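Long-range contact in NTF2 fold protein loop-helix-loop design NT-9 (Synthetic construct, PDB 6W90), which is a computationally designed protein of the NTF2 fold that holds a phospholipid in its interior pocket: residues H3-E14 and I73-V83. Sequence-based numbering, arbitrary orientation.
Sequences HMSREEIRKVVE and IRKVQVDGNHV. With 3PE (1,2-Distearoyl-sn-glycerophosphoethanolamine), chain B.
In this designed NTF2 fold, the first turns of N-terminal helix 6-22 pack on edge strand 70-79 of the sheet; the axes of segments 6-14 and 73-79 approach to 8.0 Å, with 127° between their N-to-C directions. Ile9 and Val76 form the apolar centre: in the modelled conformer, one of two, Ile9 CG2, anti to the backbone nitrogen (chi1, to CG1, -69°), lies 3.5 Å from Val76 CG1 and meets Val83 CG1 end-on at 3.9 Å. Further along, Val13 CG1 presses on Ile73 CD1, a tight pair at 3.5 Å, while Val13 CG2 comes 3.5 Å from lipid carbon C3H; the same valine thus joins strand and pocket. Arg10 bends at chi3 (-71°) and slides past Ile73 in the opposite sense, placing the CG2 methyls of Ile73 and Val76 over one guanidinium face. Arg10 NH1 donates to Ile73 O at 3.1 Å, in the guanidinium plane but well above the carbonyl plane. A leucine at Arg10 would probably leave Ile73 O without this donor and uncover those methyls. At Arg6, NH1 donates to a water that also accepts from Val78 N. Direct and water-mediated polar links therefore border an apolar seam continuous with the lipid site.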
loop_
_atom_site.group_PDB
_atom_site.type_symbol
_atom_site.label_atom_id
_atom_site.label_comp_id
_atom_site.label_asym_id
_atom_site.label_seq_id
_atom_site.Cartn_x
_atom_site.Cartn_y
_atom_site.Cartn_z
ATOM N N HIS A 3 16.065 -2.211 -12.123
ATOM C CA HIS A 3 14.806 -2.673 -11.562
ATOM C C HIS A 3 15.073 -3.766 -10.541
ATOM O O HIS A 3 16.148 -4.365 -10.504
ATOM C CB HIS A 3 13.887 -3.188 -12.662
ATOM C CG HIS A 3 13.682 -2.206 -13.768
ATOM N ND1 HIS A 3 13.592 -0.850 -13.543
ATOM C CD2 HIS A 3 13.580 -2.376 -15.106
ATOM C CE1 HIS A 3 13.432 -0.226 -14.695
ATOM N NE2 HIS A 3 13.418 -1.129 -15.659
ATOM N N MET A 4 14.083 -4.036 -9.710
ATOM C CA MET A 4 14.327 -4.934 -8.599
ATOM C C MET A 4 13.756 -6.318 -8.868
ATOM O O MET A 4 12.847 -6.497 -9.674
ATOM C CB MET A 4 13.733 -4.369 -7.307
ATOM C CG MET A 4 14.231 -2.969 -6.979
ATOM S SD MET A 4 13.405 -2.197 -5.570
ATOM C CE MET A 4 13.986 -3.244 -4.243
ATOM N N SER A 5 14.359 -7.302 -8.209
ATOM C CA SER A 5 13.917 -8.678 -8.293
ATOM C C SER A 5 12.734 -8.889 -7.367
ATOM O O SER A 5 12.460 -8.064 -6.499
ATOM C CB SER A 5 15.037 -9.624 -7.873
ATOM O OG SER A 5 15.358 -9.347 -6.504
ATOM N N ARG A 6 12.037 -10.011 -7.551
ATOM C CA ARG A 6 10.950 -10.367 -6.640
ATOM C C ARG A 6 11.431 -10.365 -5.197
ATOM O O ARG A 6 10.731 -9.891 -4.296
ATOM C CB ARG A 6 10.415 -11.757 -7.001
ATOM C CG ARG A 6 9.686 -11.806 -8.339
ATOM C CD ARG A 6 9.042 -13.176 -8.623
ATOM N NE ARG A 6 10.011 -14.259 -8.604
ATOM C CZ ARG A 6 10.683 -14.676 -9.673
ATOM N NH1 ARG A 6 10.496 -14.086 -10.843
ATOM N NH2 ARG A 6 11.554 -15.674 -9.576
ATOM N N GLU A 7 12.617 -10.900 -4.959
ATOM C CA GLU A 7 13.116 -11.016 -3.591
ATOM C C GLU A 7 13.428 -9.650 -2.989
ATOM O O GLU A 7 13.132 -9.400 -1.809
ATOM C CB GLU A 7 14.333 -11.938 -3.608
ATOM C CG GLU A 7 14.069 -13.390 -4.185
ATOM C CD GLU A 7 13.714 -13.540 -5.710
ATOM O OE1 GLU A 7 14.183 -12.761 -6.569
ATOM O OE2 GLU A 7 12.969 -14.494 -6.051
ATOM N N GLU A 8 14.011 -8.753 -3.782
ATOM C CA GLU A 8 14.281 -7.397 -3.320
ATOM C C GLU A 8 12.983 -6.659 -3.016
ATOM O O GLU A 8 12.885 -5.976 -1.997
ATOM C CB GLU A 8 15.125 -6.652 -4.364
ATOM C CG GLU A 8 16.560 -7.225 -4.511
ATOM C CD GLU A 8 17.334 -6.700 -5.721
ATOM O OE1 GLU A 8 16.709 -6.270 -6.719
ATOM O OE2 GLU A 8 18.584 -6.732 -5.674
ATOM N N ILE A 9 11.977 -6.786 -3.887
ATOM C CA ILE A 9 10.674 -6.164 -3.605
ATOM C C ILE A 9 10.089 -6.723 -2.310
ATOM O O ILE A 9 9.550 -5.981 -1.478
ATOM C CB ILE A 9 9.695 -6.370 -4.777
ATOM C CG1 ILE A 9 10.127 -5.567 -6.018
ATOM C CG2 ILE A 9 8.249 -6.016 -4.345
ATOM C CD1 ILE A 9 10.100 -4.026 -5.811
ATOM N N ARG A 10 10.101 -8.045 -2.164
ATOM C CA ARG A 10 9.547 -8.635 -0.957
ATOM C C ARG A 10 10.202 -8.053 0.285
ATOM O O ARG A 10 9.513 -7.714 1.260
ATOM C CB ARG A 10 9.718 -10.138 -0.998
ATOM C CG ARG A 10 9.022 -10.829 0.100
ATOM C CD ARG A 10 9.137 -12.343 -0.059
ATOM N NE ARG A 10 8.333 -12.869 -1.168
ATOM C CZ ARG A 10 7.096 -13.350 -1.041
ATOM N NH1 ARG A 10 6.511 -13.361 0.149
ATOM N NH2 ARG A 10 6.449 -13.817 -2.103
ATOM N N LYS A 11 11.530 -7.881 0.256
ATOM C CA LYS A 11 12.235 -7.292 1.399
ATOM C C LYS A 11 11.750 -5.871 1.696
ATOM O O LYS A 11 11.612 -5.487 2.874
ATOM C CB LYS A 11 13.755 -7.293 1.172
ATOM C CG LYS A 11 14.424 -8.631 1.438
ATOM C CD LYS A 11 15.952 -8.597 1.177
ATOM C CE LYS A 11 16.719 -7.572 2.048
ATOM N NZ LYS A 11 18.210 -7.465 1.754
ATOM N N VAL A 12 11.514 -5.060 0.662
ATOM C CA VAL A 12 11.062 -3.694 0.905
ATOM C C VAL A 12 9.668 -3.705 1.498
ATOM O O VAL A 12 9.384 -2.980 2.467
ATOM C CB VAL A 12 11.110 -2.850 -0.380
ATOM C CG1 VAL A 12 10.441 -1.475 -0.152
ATOM C CG2 VAL A 12 12.554 -2.732 -0.804
ATOM N N VAL A 13 8.773 -4.493 0.904
ATOM C CA VAL A 13 7.403 -4.557 1.393
ATOM C C VAL A 13 7.402 -4.993 2.847
ATOM O O VAL A 13 6.704 -4.391 3.678
ATOM C CB VAL A 13 6.570 -5.509 0.525
ATOM C CG1 VAL A 13 5.168 -5.634 1.141
ATOM C CG2 VAL A 13 6.446 -5.021 -0.896
ATOM N N GLU A 14 8.216 -6.007 3.187
ATOM C CA GLU A 14 8.227 -6.533 4.550
ATOM C C GLU A 14 8.700 -5.471 5.526
ATOM O O GLU A 14 8.179 -5.360 6.644
ATOM C CB GLU A 14 9.088 -7.804 4.628
ATOM C CG GLU A 14 8.260 -9.050 4.189
ATOM C CD GLU A 14 9.050 -10.300 3.772
ATOM O OE1 GLU A 14 10.295 -10.307 3.855
ATOM O OE2 GLU A 14 8.388 -11.289 3.352
ATOM N N ILE A 73 2.908 -11.687 2.833
ATOM C CA ILE A 73 3.019 -11.475 1.398
ATOM C C ILE A 73 2.827 -12.814 0.710
ATOM O O ILE A 73 3.592 -13.756 0.952
ATOM C CB ILE A 73 4.380 -10.876 1.033
ATOM C CG1 ILE A 73 4.584 -9.534 1.712
ATOM C CG2 ILE A 73 4.444 -10.739 -0.465
ATOM C CD1 ILE A 73 5.988 -9.005 1.528
ATOM N N ARG A 74 1.837 -12.894 -0.171
ATOM C CA ARG A 74 1.540 -14.138 -0.855
ATOM C C ARG A 74 2.043 -14.202 -2.283
ATOM O O ARG A 74 2.161 -15.311 -2.826
ATOM C CB ARG A 74 0.028 -14.395 -0.913
ATOM C CG ARG A 74 -0.645 -14.745 0.419
ATOM C CD ARG A 74 -0.189 -16.061 1.047
ATOM N NE ARG A 74 -0.416 -17.192 0.147
ATOM C CZ ARG A 74 -1.534 -17.912 0.090
ATOM N NH1 ARG A 74 -2.553 -17.638 0.893
ATOM N NH2 ARG A 74 -1.630 -18.913 -0.777
ATOM N N LYS A 75 2.287 -13.053 -2.909
ATOM C CA LYS A 75 2.744 -13.011 -4.292
ATOM C C LYS A 75 3.529 -11.729 -4.521
ATOM O O LYS A 75 3.090 -10.647 -4.138
ATOM C CB LYS A 75 1.545 -13.089 -5.248
ATOM C CG LYS A 75 1.843 -12.959 -6.722
ATOM C CD LYS A 75 0.622 -13.424 -7.517
ATOM C CE LYS A 75 0.144 -12.376 -8.489
ATOM N NZ LYS A 75 0.932 -12.423 -9.771
ATOM N N VAL A 76 4.686 -11.856 -5.165
ATOM C CA VAL A 76 5.351 -10.715 -5.785
ATOM C C VAL A 76 5.708 -11.126 -7.207
ATOM O O VAL A 76 6.310 -12.181 -7.413
ATOM C CB VAL A 76 6.611 -10.258 -5.024
ATOM C CG1 VAL A 76 7.288 -9.093 -5.783
ATOM C CG2 VAL A 76 6.298 -9.838 -3.583
ATOM N N GLN A 77 5.336 -10.304 -8.196
ATOM C CA GLN A 77 5.681 -10.519 -9.602
ATOM C C GLN A 77 6.203 -9.222 -10.194
ATOM O O GLN A 77 5.492 -8.208 -10.160
ATOM C CB GLN A 77 4.447 -10.977 -10.391
ATOM C CG GLN A 77 4.657 -11.139 -11.904
ATOM C CD GLN A 77 5.292 -12.456 -12.238
ATOM O OE1 GLN A 77 5.814 -13.140 -11.353
ATOM N NE2 GLN A 77 5.260 -12.828 -13.512
ATOM N N VAL A 78 7.434 -9.244 -10.734
ATOM C CA VAL A 78 8.029 -8.051 -11.324
ATOM C C VAL A 78 8.128 -8.233 -12.829
ATOM O O VAL A 78 8.300 -9.346 -13.339
ATOM C CB VAL A 78 9.433 -7.666 -10.814
ATOM C CG1 VAL A 78 9.397 -7.392 -9.355
ATOM C CG2 VAL A 78 10.449 -8.733 -11.135
ATOM N N ASP A 79 8.059 -7.111 -13.538
ATOM C CA ASP A 79 8.165 -7.100 -14.991
ATOM C C ASP A 79 8.684 -5.712 -15.354
ATOM O O ASP A 79 7.917 -4.742 -15.413
ATOM C CB ASP A 79 6.830 -7.425 -15.637
ATOM C CG ASP A 79 6.995 -8.024 -16.998
ATOM O OD1 ASP A 79 8.056 -7.742 -17.599
ATOM O OD2 ASP A 79 6.086 -8.757 -17.470
ATOM N N GLY A 80 9.999 -5.616 -15.532
ATOM C CA GLY A 80 10.619 -4.310 -15.607
ATOM C C GLY A 80 10.270 -3.484 -14.379
ATOM O O GLY A 80 10.468 -3.906 -13.215
ATOM N N ASN A 81 9.738 -2.278 -14.602
ATOM C CA ASN A 81 9.383 -1.403 -13.490
ATOM C C ASN A 81 7.929 -1.547 -13.036
ATOM O O ASN A 81 7.467 -0.730 -12.237
ATOM C CB ASN A 81 9.653 0.060 -13.835
ATOM C CG ASN A 81 8.772 0.560 -14.936
ATOM O OD1 ASN A 81 8.347 -0.210 -15.776
ATOM N ND2 ASN A 81 8.484 1.851 -14.937
ATOM N N HIS A 82 7.226 -2.575 -13.515
ATOM C CA HIS A 82 5.857 -2.896 -13.124
ATOM C C HIS A 82 5.873 -4.030 -12.116
ATOM O O HIS A 82 6.392 -5.112 -12.399
ATOM C CB HIS A 82 5.050 -3.328 -14.348
ATOM C CG HIS A 82 3.574 -3.316 -14.120
ATOM N ND1 HIS A 82 2.871 -2.140 -14.048
ATOM C CD2 HIS A 82 2.673 -4.312 -13.945
ATOM C CE1 HIS A 82 1.592 -2.403 -13.840
ATOM N NE2 HIS A 82 1.447 -3.716 -13.759
ATOM N N VAL A 83 5.283 -3.804 -10.962
ATOM C CA VAL A 83 5.335 -4.751 -9.859
ATOM C C VAL A 83 3.923 -5.079 -9.425
ATOM O O VAL A 83 3.098 -4.173 -9.308
ATOM C CB VAL A 83 6.106 -4.154 -8.669
ATOM C CG1 VAL A 83 6.139 -5.168 -7.478
ATOM C CG2 VAL A 83 7.494 -3.695 -9.103
HETATM P P 3PE B . -11.087 -8.533 0.207
HETATM N N 3PE B . -11.219 -7.483 -4.041
HETATM O O11 3PE B . -10.109 -7.303 0.701
HETATM O O12 3PE B . -10.406 -9.855 0.444
HETATM O O13 3PE B . -11.285 -8.410 -1.438
HETATM O O14 3PE B . -12.481 -8.466 0.832
HETATM C C11 3PE B . -10.216 -8.760 -2.280
HETATM C C12 3PE B . -10.696 -8.797 -3.725
HETATM C C1 3PE B . -10.620 -6.001 0.607
HETATM C C2 3PE B . -9.682 -4.988 1.283
HETATM C C3 3PE B . -8.260 -5.389 0.882
HETATM O O31 3PE B . -7.347 -4.364 1.143
HETATM O O32 3PE B . -7.702 -4.742 3.325
HETATM C C31 3PE B . -7.175 -4.080 2.502
HETATM C C32 3PE B . -6.302 -2.899 2.908
HETATM C C33 3PE B . -5.867 -2.941 4.371
HETATM C C34 3PE B . -4.468 -2.327 4.414
HETATM C C35 3PE B . -4.063 -1.901 5.820
HETATM C C36 3PE B . -2.892 -2.772 6.284
HETATM C C37 3PE B . -1.560 -2.331 5.663
HETATM C C38 3PE B . -1.312 -2.931 4.273
HETATM C C39 3PE B . 0.181 -3.179 4.007
HETATM C C3A 3PE B . 0.971 -1.871 3.863
HETATM C C3B 3PE B . 2.359 -2.101 3.255
HETATM C C3C 3PE B . 2.368 -1.684 1.782
HETATM C C3D 3PE B . 3.792 -1.602 1.229
HETATM C C3E 3PE B . 3.727 -1.386 -0.287
HETATM C C3F 3PE B . 5.064 -1.745 -0.947
HETATM C C3G 3PE B . 4.973 -1.602 -2.472
HETATM C C3H 3PE B . 5.949 -2.509 -3.235
HETATM C C3I 3PE B . 7.383 -1.971 -3.261
HETATM O O21 3PE B . -10.002 -3.706 0.820
HETATM O O22 3PE B . -10.552 -2.913 2.879
HETATM C C21 3PE B . -10.505 -2.721 1.702
HETATM C C22 3PE B . -10.995 -1.391 1.095
HETATM C C23 3PE B . -10.104 -0.193 1.459
HETATM C C24 3PE B . -8.774 -0.181 0.697
HETATM C C25 3PE B . -7.830 0.931 1.186
HETATM C C26 3PE B . -6.410 0.549 0.765
HETATM C C27 3PE B . -5.335 1.468 1.348
HETATM C C28 3PE B . -3.930 0.968 0.973
HETATM C C29 3PE B . -3.428 1.390 -0.422
HETATM C C2A 3PE B . -1.919 1.119 -0.588
HETATM C C2B 3PE B . -1.048 2.364 -0.410
HETATM C C2C 3PE B . 0.412 1.982 -0.141
HETATM C C2D 3PE B . 1.046 3.056 0.742
HETATM C C2E 3PE B . 2.549 2.871 0.900
HETATM C C2F 3PE B . 2.861 1.898 2.034
HETATM O O HOH W 1 12.296 -5.895 -12.599
HETATM O O HOH W 2 8.411 -11.909 -11.501
HETATM O O HOH W 3 5.368 -11.822 4.475
#